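Biogenic amine-binding protein (Rhodnius prolixus, PDB 4GE1) is a salivary lipocalin that binds biogenic amines such as tryptamine in its calyx, probably keeping host serotonin and norepinephrine from acting during blood feeding. Local coordinates at residues C43-K57 with C177-Q190. Numbering follows the deposited sequence.
Sequences CTKFLHQKTADGKIK and CQYDDETLQKLLKQ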
ATOM      1  N   CYS A  43     -10.845   1.579  -4.900  1.00 26.96           N
ATOM      2  CA  CYS A  43     -10.201   0.413  -5.489  1.00 23.18           C
ATOM      3  C   CYS A  43      -8.766   0.818  -5.779  1.00 29.88           C
ATOM      4  O   CYS A  43      -8.513   1.689  -6.626  1.00 26.63           O
ATOM      5  CB  CYS A  43     -10.876   0.041  -6.810  1.00 32.97           C
ATOM      6  SG  CYS A  43     -12.656  -0.230  -6.688  1.00 51.42           S
ATOM      7  N   THR A  44      -7.825   0.218  -5.066  1.00 27.61           N
ATOM      8  CA  THR A  44      -6.430   0.581  -5.255  1.00 30.91           C
ATOM      9  C   THR A  44      -5.613  -0.575  -5.823  1.00 27.53           C
ATOM     10  O   THR A  44      -5.699  -1.712  -5.360  1.00 29.62           O
ATOM     11  CB  THR A  44      -5.778   1.109  -3.964  1.00 33.68           C
ATOM     12  OG1 THR A  44      -6.342   2.387  -3.619  1.00 27.08           O
ATOM     13  CG2 THR A  44      -4.268   1.269  -4.175  1.00 31.98           C
ATOM     14  N   LYS A  45      -4.843  -0.276  -6.858  1.00 28.45           N
ATOM     15  CA  LYS A  45      -3.862  -1.214  -7.378  1.00 28.23           C
ATOM     16  C   LYS A  45      -2.545  -0.468  -7.383  1.00 25.78           C
ATOM     17  O   LYS A  45      -2.505   0.736  -7.667  1.00 22.21           O
ATOM     18  CB  LYS A  45      -4.232  -1.658  -8.797  1.00 32.99           C
ATOM     19  CG  LYS A  45      -3.171  -2.501  -9.490  1.00 33.56           C
ATOM     20  CD  LYS A  45      -3.660  -2.995 -10.850  1.00 34.42           C
ATOM     21  CE  LYS A  45      -2.653  -3.952 -11.487  1.00 36.19           C
ATOM     22  NZ  LYS A  45      -3.180  -4.571 -12.749  1.00 33.41           N
ATOM     23  N   PHE A  46      -1.464  -1.153  -7.038  1.00 26.66           N
ATOM     24  CA  PHE A  46      -0.168  -0.507  -7.162  1.00 25.34           C
ATOM     25  C   PHE A  46       0.895  -1.362  -7.829  1.00 29.74           C
ATOM     26  O   PHE A  46       0.826  -2.594  -7.830  1.00 28.20           O
ATOM     27  CB  PHE A  46       0.312   0.173  -5.859  1.00 31.01           C
ATOM     28  CG  PHE A  46       0.520  -0.751  -4.681  1.00 35.50           C
ATOM     29  CD1 PHE A  46       1.804  -1.100  -4.277  1.00 33.51           C
ATOM     30  CD2 PHE A  46      -0.555  -1.201  -3.926  1.00 32.76           C
ATOM     31  CE1 PHE A  46       2.015  -1.915  -3.156  1.00 33.37           C
ATOM     32  CE2 PHE A  46      -0.354  -2.011  -2.797  1.00 31.98           C
ATOM     33  CZ  PHE A  46       0.935  -2.376  -2.423  1.00 33.13           C
ATOM     34  N   LEU A  47       1.848  -0.675  -8.442  1.00 28.72           N
ATOM     35  CA  LEU A  47       2.906  -1.316  -9.205  1.00 24.23           C
ATOM     36  C   LEU A  47       4.236  -0.909  -8.599  1.00 18.92           C
ATOM     37  O   LEU A  47       4.473   0.270  -8.348  1.00 29.07           O
ATOM     38  CB  LEU A  47       2.833  -0.839 -10.662  1.00 31.56           C
ATOM     39  CG  LEU A  47       3.539  -1.644 -11.747  1.00 39.02           C
ATOM     40  CD1 LEU A  47       2.865  -2.993 -11.893  1.00 44.18           C
ATOM     41  CD2 LEU A  47       3.513  -0.885 -13.069  1.00 41.81           C
ATOM     42  N   HIS A  48       5.127  -1.860  -8.366  1.00 25.03           N
ATOM     43  CA  HIS A  48       6.398  -1.451  -7.786  1.00 31.63           C
ATOM     44  C   HIS A  48       7.634  -2.219  -8.244  1.00 34.90           C
ATOM     45  O   HIS A  48       7.545  -3.303  -8.816  1.00 43.30           O
ATOM     46  CB  HIS A  48       6.312  -1.334  -6.247  1.00 42.20           C
ATOM     47  CG  HIS A  48       5.923  -2.600  -5.549  1.00 39.18           C
ATOM     48  ND1 HIS A  48       5.560  -2.634  -4.218  1.00 35.71           N
ATOM     49  CD2 HIS A  48       5.852  -3.878  -5.994  1.00 34.92           C
ATOM     50  CE1 HIS A  48       5.278  -3.878  -3.873  1.00 37.18           C
ATOM     51  NE2 HIS A  48       5.446  -4.650  -4.931  1.00 38.42           N
ATOM     52  N   GLN A  49       8.794  -1.618  -8.009  1.00 33.25           N
ATOM     53  CA  GLN A  49      10.049  -2.206  -8.449  1.00 39.30           C
ATOM     54  C   GLN A  49      11.188  -1.827  -7.519  1.00 36.75           C
ATOM     55  O   GLN A  49      11.139  -0.802  -6.838  1.00 37.24           O
ATOM     56  CB  GLN A  49      10.387  -1.730  -9.861  1.00 36.52           C
ATOM     57  CG  GLN A  49      10.257  -0.220 -10.006  1.00 43.51           C
ATOM     58  CD  GLN A  49      11.010   0.358 -11.192  1.00 44.09           C
ATOM     59  OE1 GLN A  49      10.994  -0.191 -12.302  1.00 44.28           O
ATOM     60  NE2 GLN A  49      11.669   1.491 -10.962  1.00 46.47           N
ATOM     61  N   LYS A  50      12.206  -2.677  -7.507  1.00 39.36           N
ATOM     62  CA  LYS A  50      13.475  -2.388  -6.877  1.00 41.56           C
ATOM     63  C   LYS A  50      14.543  -2.499  -7.970  1.00 45.86           C
ATOM     64  O   LYS A  50      14.708  -3.560  -8.575  1.00 44.28           O
ATOM     65  CB  LYS A  50      13.757  -3.406  -5.766  1.00 40.68           C
ATOM     66  CG  LYS A  50      15.114  -3.215  -5.082  1.00 42.85           C
ATOM     67  CD  LYS A  50      15.418  -4.337  -4.086  1.00 48.25           C
ATOM     68  CE  LYS A  50      16.464  -5.320  -4.632  1.00 62.40           C
ATOM     69  NZ  LYS A  50      17.814  -4.710  -4.829  1.00 59.99           N
ATOM     70  N   THR A  51      15.260  -1.411  -8.236  1.00 41.73           N
ATOM     71  CA  THR A  51      16.321  -1.454  -9.239  1.00 46.94           C
ATOM     72  C   THR A  51      17.701  -1.656  -8.613  1.00 51.41           C
ATOM     73  O   THR A  51      17.864  -1.577  -7.391  1.00 56.27           O
ATOM     74  CB  THR A  51      16.318  -0.209 -10.155  1.00 45.61           C
ATOM     75  OG1 THR A  51      16.292   0.979  -9.360  1.00 52.19           O
ATOM     76  CG2 THR A  51      15.099  -0.228 -11.091  1.00 35.25           C
ATOM     77  N   ALA A  52      18.694  -1.914  -9.457  1.00 46.29           N
ATOM     78  CA  ALA A  52      20.018  -2.287  -8.979  1.00 48.83           C
ATOM     79  C   ALA A  52      20.690  -1.160  -8.199  1.00 51.45           C
ATOM     80  O   ALA A  52      21.531  -1.404  -7.330  1.00 54.15           O
ATOM     81  CB  ALA A  52      20.895  -2.736 -10.142  1.00 54.69           C
ATOM     82  N   ASP A  53      20.324   0.076  -8.517  1.00 47.85           N
ATOM     83  CA  ASP A  53      20.846   1.217  -7.774  1.00 55.45           C
ATOM     84  C   ASP A  53      20.314   1.220  -6.339  1.00 56.81           C
ATOM     85  O   ASP A  53      20.695   2.065  -5.534  1.00 63.35           O
ATOM     86  CB  ASP A  53      20.482   2.530  -8.469  1.00 56.49           C
ATOM     87  CG  ASP A  53      18.979   2.724  -8.605  1.00 55.69           C
ATOM     88  OD1 ASP A  53      18.214   1.911  -8.037  1.00 48.30           O
ATOM     89  OD2 ASP A  53      18.559   3.693  -9.273  1.00 60.53           O
ATOM     90  N   GLY A  54      19.419   0.284  -6.036  1.00 57.02           N
ATOM     91  CA  GLY A  54      18.869   0.150  -4.699  1.00 62.72           C
ATOM     92  C   GLY A  54      17.635   0.995  -4.421  1.00 57.90           C
ATOM     93  O   GLY A  54      17.181   1.084  -3.279  1.00 58.27           O
ATOM     94  N   LYS A  55      17.089   1.620  -5.458  1.00 52.79           N
ATOM     95  CA  LYS A  55      15.873   2.413  -5.311  1.00 49.85           C
ATOM     96  C   LYS A  55      14.623   1.537  -5.335  1.00 44.83           C
ATOM     97  O   LYS A  55      14.511   0.607  -6.137  1.00 41.12           O
ATOM     98  CB  LYS A  55      15.785   3.481  -6.408  1.00 55.23           C
ATOM     99  CG  LYS A  55      16.870   4.555  -6.335  1.00 60.52           C
ATOM    100  CD  LYS A  55      16.699   5.592  -7.442  1.00 59.07           C
ATOM    101  CE  LYS A  55      17.680   6.752  -7.283  1.00 68.10           C
ATOM    102  NZ  LYS A  55      18.667   6.856  -8.407  1.00 62.10           N
ATOM    103  N   ILE A  56      13.682   1.830  -4.444  1.00 47.12           N
ATOM    104  CA  ILE A  56      12.368   1.197  -4.507  1.00 44.20           C
ATOM    105  C   ILE A  56      11.336   2.247  -4.888  1.00 39.58           C
ATOM    106  O   ILE A  56      11.345   3.357  -4.364  1.00 41.44           O
ATOM    107  CB  ILE A  56      11.989   0.489  -3.184  1.00 44.15           C
ATOM    108  CG1 ILE A  56      12.890  -0.728  -2.953  1.00 42.53           C
ATOM    109  CG2 ILE A  56      10.537   0.039  -3.203  1.00 49.80           C
ATOM    110  CD1 ILE A  56      14.173  -0.397  -2.268  1.00 53.39           C
ATOM    111  N   LYS A  57      10.456   1.902  -5.816  1.00 39.00           N
ATOM    112  CA  LYS A  57       9.498   2.864  -6.334  1.00 37.46           C
ATOM    113  C   LYS A  57       8.145   2.198  -6.376  1.00 36.91           C
ATOM    114  O   LYS A  57       8.037   1.075  -6.850  1.00 29.00           O
ATOM    115  CB  LYS A  57       9.915   3.308  -7.740  1.00 43.20           C
ATOM    116  CG  LYS A  57       9.015   4.368  -8.359  1.00 41.73           C
ATOM    117  CD  LYS A  57       9.729   5.020  -9.537  1.00 43.32           C
ATOM    118  CE  LYS A  57       8.921   6.143 -10.151  1.00 38.75           C
ATOM    119  NZ  LYS A  57       9.681   6.755 -11.286  1.00 49.44           N
ATOM    120  N   CYS A 177     -15.170  -1.498 -10.060  1.00 33.96           N
ATOM    121  CA  CYS A 177     -13.755  -1.230  -9.804  1.00 44.72           C
ATOM    122  C   CYS A 177     -12.983  -1.047 -11.097  1.00 48.83           C
ATOM    123  O   CYS A 177     -13.212  -1.767 -12.074  1.00 55.02           O
ATOM    124  CB  CYS A 177     -13.119  -2.346  -8.960  1.00 51.11           C
ATOM    125  SG  CYS A 177     -13.259  -2.119  -7.151  1.00 52.73           S
ATOM    126  N   GLN A 178     -12.079  -0.075 -11.114  1.00 43.61           N
ATOM    127  CA  GLN A 178     -11.128  -0.004 -12.218  1.00 48.34           C
ATOM    128  C   GLN A 178      -9.766   0.542 -11.785  1.00 36.98           C
ATOM    129  O   GLN A 178      -9.618   1.123 -10.695  1.00 32.67           O
ATOM    130  CB  GLN A 178     -11.707   0.741 -13.423  1.00 53.59           C
ATOM    131  CG  GLN A 178     -12.010   2.201 -13.177  1.00 49.04           C
ATOM    132  CD  GLN A 178     -12.559   2.874 -14.415  1.00 69.95           C
ATOM    133  OE1 GLN A 178     -11.925   3.761 -14.996  1.00 71.36           O
ATOM    134  NE2 GLN A 178     -13.757   2.473 -14.816  1.00 77.42           N
ATOM    135  N   TYR A 179      -8.773   0.323 -12.634  1.00 29.41           N
ATOM    136  CA  TYR A 179      -7.384   0.565 -12.280  1.00 32.43           C
ATOM    137  C   TYR A 179      -6.687   1.186 -13.491  1.00 35.90           C
ATOM    138  O   TYR A 179      -6.822   0.695 -14.615  1.00 29.09           O
ATOM    139  CB  TYR A 179      -6.732  -0.769 -11.914  1.00 37.21           C
ATOM    140  CG  TYR A 179      -7.496  -1.527 -10.846  1.00 32.54           C
ATOM    141  CD1 TYR A 179      -7.412  -1.148  -9.512  1.00 30.79           C
ATOM    142  CD2 TYR A 179      -8.314  -2.600 -11.174  1.00 34.37           C
ATOM    143  CE1 TYR A 179      -8.113  -1.830  -8.521  1.00 34.80           C
ATOM    144  CE2 TYR A 179      -9.021  -3.287 -10.192  1.00 41.42           C
ATOM    145  CZ  TYR A 179      -8.913  -2.891  -8.865  1.00 38.99           C
ATOM    146  OH  TYR A 179      -9.605  -3.556  -7.881  1.00 44.61           O
ATOM    147  N   ASP A 180      -5.956   2.273 -13.265  1.00 29.87           N
ATOM    148  CA  ASP A 180      -5.309   2.976 -14.364  1.00 37.75           C
ATOM    149  C   ASP A 180      -3.942   2.353 -14.660  1.00 30.61           C
ATOM    150  O   ASP A 180      -2.912   2.932 -14.355  1.00 31.81           O
ATOM    151  CB  ASP A 180      -5.163   4.464 -14.045  1.00 31.63           C
ATOM    152  CG  ASP A 180      -4.812   5.285 -15.274  1.00 35.92           C
ATOM    153  OD1 ASP A 180      -4.432   4.682 -16.303  1.00 34.17           O
ATOM    154  OD2 ASP A 180      -4.918   6.529 -15.209  1.00 37.99           O
ATOM    155  N   ASP A 181      -3.959   1.157 -15.228  1.00 26.89           N
ATOM    156  CA  ASP A 181      -2.738   0.434 -15.566  1.00 39.67           C
ATOM    157  C   ASP A 181      -1.765   1.230 -16.437  1.00 45.77           C
ATOM    158  O   ASP A 181      -0.547   1.113 -16.280  1.00 41.73           O
ATOM    159  CB  ASP A 181      -3.087  -0.887 -16.252  1.00 41.07           C
ATOM    160  CG  ASP A 181      -3.575  -1.938 -15.272  1.00 49.61           C
ATOM    161  OD1 ASP A 181      -2.821  -2.261 -14.332  1.00 49.43           O
ATOM    162  OD2 ASP A 181      -4.712  -2.437 -15.431  1.00 54.96           O
ATOM    163  N   GLU A 182      -2.284   2.028 -17.363  1.00 41.80           N
ATOM    164  CA  GLU A 182      -1.383   2.732 -18.267  1.00 47.32           C
ATOM    165  C   GLU A 182      -0.654   3.856 -17.530  1.00 44.72           C
ATOM    166  O   GLU A 182       0.527   4.093 -17.770  1.00 41.94           O
ATOM    167  CB  GLU A 182      -2.099   3.232 -19.528  1.00 51.58           C
ATOM    168  CG  GLU A 182      -2.520   4.683 -19.479  1.00 67.77           C
ATOM    169  CD  GLU A 182      -2.411   5.366 -20.828  1.00 81.48           C
ATOM    170  OE1 GLU A 182      -2.721   4.723 -21.856  1.00 88.84           O
ATOM    171  OE2 GLU A 182      -2.006   6.548 -20.860  1.00 83.61           O
ATOM    172  N   THR A 183      -1.345   4.524 -16.610  1.00 37.50           N
ATOM    173  CA  THR A 183      -0.702   5.561 -15.811  1.00 27.70           C
ATOM    174  C   THR A 183       0.293   4.936 -14.845  1.00 30.23           C
ATOM    175  O   THR A 183       1.366   5.490 -14.599  1.00 30.52           O
ATOM    176  CB  THR A 183      -1.718   6.427 -15.036  1.00 25.62           C
ATOM    177  OG1 THR A 183      -2.477   7.212 -15.964  1.00 31.21           O
ATOM    178  CG2 THR A 183      -1.005   7.366 -14.077  1.00 23.53           C
ATOM    179  N   LEU A 184      -0.060   3.772 -14.313  1.00 28.32           N
ATOM    180  CA  LEU A 184       0.827   3.061 -13.407  1.00 28.85           C
ATOM    181  C   LEU A 184       2.164   2.793 -14.103  1.00 36.93           C
ATOM    182  O   LEU A 184       3.228   3.127 -13.577  1.00 35.62           O
ATOM    183  CB  LEU A 184       0.194   1.738 -12.946  1.00 28.69           C
ATOM    184  CG  LEU A 184      -0.947   1.762 -11.917  1.00 31.28           C
ATOM    185  CD1 LEU A 184      -1.384   0.337 -11.616  1.00 32.42           C
ATOM    186  CD2 LEU A 184      -0.518   2.453 -10.628  1.00 27.92           C
ATOM    187  N   GLN A 185       2.097   2.188 -15.286  1.00 31.13           N
ATOM    188  CA  GLN A 185       3.300   1.848 -16.053  1.00 33.72           C
ATOM    189  C   GLN A 185       4.088   3.112 -16.427  1.00 31.71           C
ATOM    190  O   GLN A 185       5.300   3.177 -16.253  1.00 39.56           O
ATOM    191  CB  GLN A 185       2.916   1.034 -17.301  1.00 36.37           C
ATOM    192  CG  GLN A 185       4.023   0.882 -18.343  1.00 70.06           C
ATOM    193  CD  GLN A 185       5.120  -0.091 -17.924  1.00 91.33           C
ATOM    194  OE1 GLN A 185       4.939  -0.908 -17.017  1.00 95.13           O
ATOM    195  NE2 GLN A 185       6.267  -0.005 -18.591  1.00100.73           N
ATOM    196  N   LYS A 186       3.384   4.129 -16.910  1.00 30.02           N
ATOM    197  CA  LYS A 186       4.018   5.379 -17.296  1.00 34.77           C
ATOM    198  C   LYS A 186       4.743   6.084 -16.138  1.00 37.37           C
ATOM    199  O   LYS A 186       5.889   6.516 -16.284  1.00 35.90           O
ATOM    200  CB  LYS A 186       2.972   6.309 -17.908  1.00 45.02           C
ATOM    201  CG  LYS A 186       3.530   7.548 -18.570  1.00 53.73           C
ATOM    202  CD  LYS A 186       2.395   8.408 -19.103  1.00 61.57           C
ATOM    203  CE  LYS A 186       1.524   8.915 -17.960  1.00 65.11           C
ATOM    204  NZ  LYS A 186       2.265   9.851 -17.080  1.00 59.37           N
ATOM    205  N   LEU A 187       4.080   6.218 -14.992  1.00 30.15           N
ATOM    206  CA  LEU A 187       4.703   6.923 -13.874  1.00 32.11           C
ATOM    207  C   LEU A 187       5.880   6.131 -13.302  1.00 37.82           C
ATOM    208  O   LEU A 187       6.876   6.705 -12.855  1.00 32.37           O
ATOM    209  CB  LEU A 187       3.672   7.271 -12.788  1.00 27.04           C
ATOM    210  CG  LEU A 187       2.692   8.395 -13.152  1.00 30.07           C
ATOM    211  CD1 LEU A 187       1.718   8.669 -12.031  1.00 30.62           C
ATOM    212  CD2 LEU A 187       3.449   9.662 -13.513  1.00 35.22           C
ATOM    213  N   LEU A 188       5.775   4.809 -13.342  1.00 37.03           N
ATOM    214  CA  LEU A 188       6.845   3.965 -12.842  1.00 32.61           C
ATOM    215  C   LEU A 188       8.141   4.205 -13.618  1.00 37.87           C
ATOM    216  O   LEU A 188       9.235   4.184 -13.044  1.00 36.56           O
ATOM    217  CB  LEU A 188       6.449   2.491 -12.920  1.00 29.92           C
ATOM    218  CG  LEU A 188       7.411   1.513 -12.242  1.00 40.06           C
ATOM    219  CD1 LEU A 188       7.105   1.407 -10.755  1.00 44.43           C
ATOM    220  CD2 LEU A 188       7.326   0.146 -12.902  1.00 38.37           C
ATOM    221  N   LYS A 189       8.017   4.439 -14.919  1.00 30.75           N
ATOM    222  CA  LYS A 189       9.195   4.635 -15.761  1.00 47.52           C
ATOM    223  C   LYS A 189       9.642   6.104 -15.812  1.00 43.72           C
ATOM    224  O   LYS A 189      10.804   6.399 -16.083  1.00 45.93           O
ATOM    225  CB  LYS A 189       8.959   4.070 -17.166  1.00 57.14           C
ATOM    226  CG  LYS A 189      10.209   4.039 -18.033  1.00 77.70           C
ATOM    227  CD  LYS A 189      10.180   2.887 -19.025  1.00 93.43           C
ATOM    228  CE  LYS A 189       8.986   2.979 -19.963  1.00 97.77           C
ATOM    229  NZ  LYS A 189       9.004   1.896 -20.987  1.00 99.48           N
ATOM    230  N   GLN A 190       8.714   7.012 -15.526  1.00 45.83           N
ATOM    231  CA  GLN A 190       8.982   8.451 -15.516  1.00 44.20           C
ATOM    232  C   GLN A 190      10.056   8.860 -14.507  1.00 44.94           C
ATOM    233  O   GLN A 190      10.132   8.304 -13.409  1.00 42.25           O
ATOM    234  CB  GLN A 190       7.689   9.200 -15.200  1.00 39.78           C
ATOM    235  CG  GLN A 190       7.778  10.709 -15.333  1.00 47.96           C
ATOM    236  CD  GLN A 190       6.438  11.316 -15.695  1.00 52.83           C
ATOM    237  OE1 GLN A 190       5.750  10.823 -16.592  1.00 50.31           O
ATOM    238  NE2 GLN A 190       6.050  12.376 -14.989  1.00 49.13           N
TER
HETATM  239  O   HOH W   1      -7.373   2.106  -9.263  1.00 25.62           O
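Leu-188 is the main apolar side chain of the contact, set at the C-terminal end of helix 181-189, its CD1 lying 3.6 Å from Gln-49 CG and its CD2 4.0 Å from Leu-47 CD2. The Leu-47 and Leu-188 side chains cross at about a right angle, and the extended Gln-49 chain brings Gln-49 OE1 near Leu-188 CD2. One turn back along the helix, Leu-184 rests CD1 against Lys-45 CG. Lys-45 then passes across Tyr-179, whose ring CD1 is 3.3 Å from Lys-45 CB and whose CE1 meets Cys-43 CB. With CG anti to the backbone N (chi1 173°) and every later torsion extended, Lys-45 reaches the start of the helix, where NZ makes a salt bridge to Asp-181, its 2.8 Å hydrogen bond using the syn lone pair of OD1; Tyr-25 OH also bonds NZ. Lys-57 runs past Leu-188 to the last helical turn: NZ donates to Leu-188 O at 3.1 Å, from well above the carbonyl plane, while Glu-196 supplies its salt bridge. A water beside Tyr-179 links Cys-43 O to Gln-178 O, and the Cys-43–Cys-177 disulfide ties the strand's start to the segment leading into the helix. Helix 181-189 lies along strand 43-50 at 28°, on the outer wall of a lipocalin barrel, with Thr-44 and Phe-46 turned away toward the calyx, where the Thr-44 side chain is about 6 Å from bound tryptamine and Phe-46 stacks on pocket residue Phe-60.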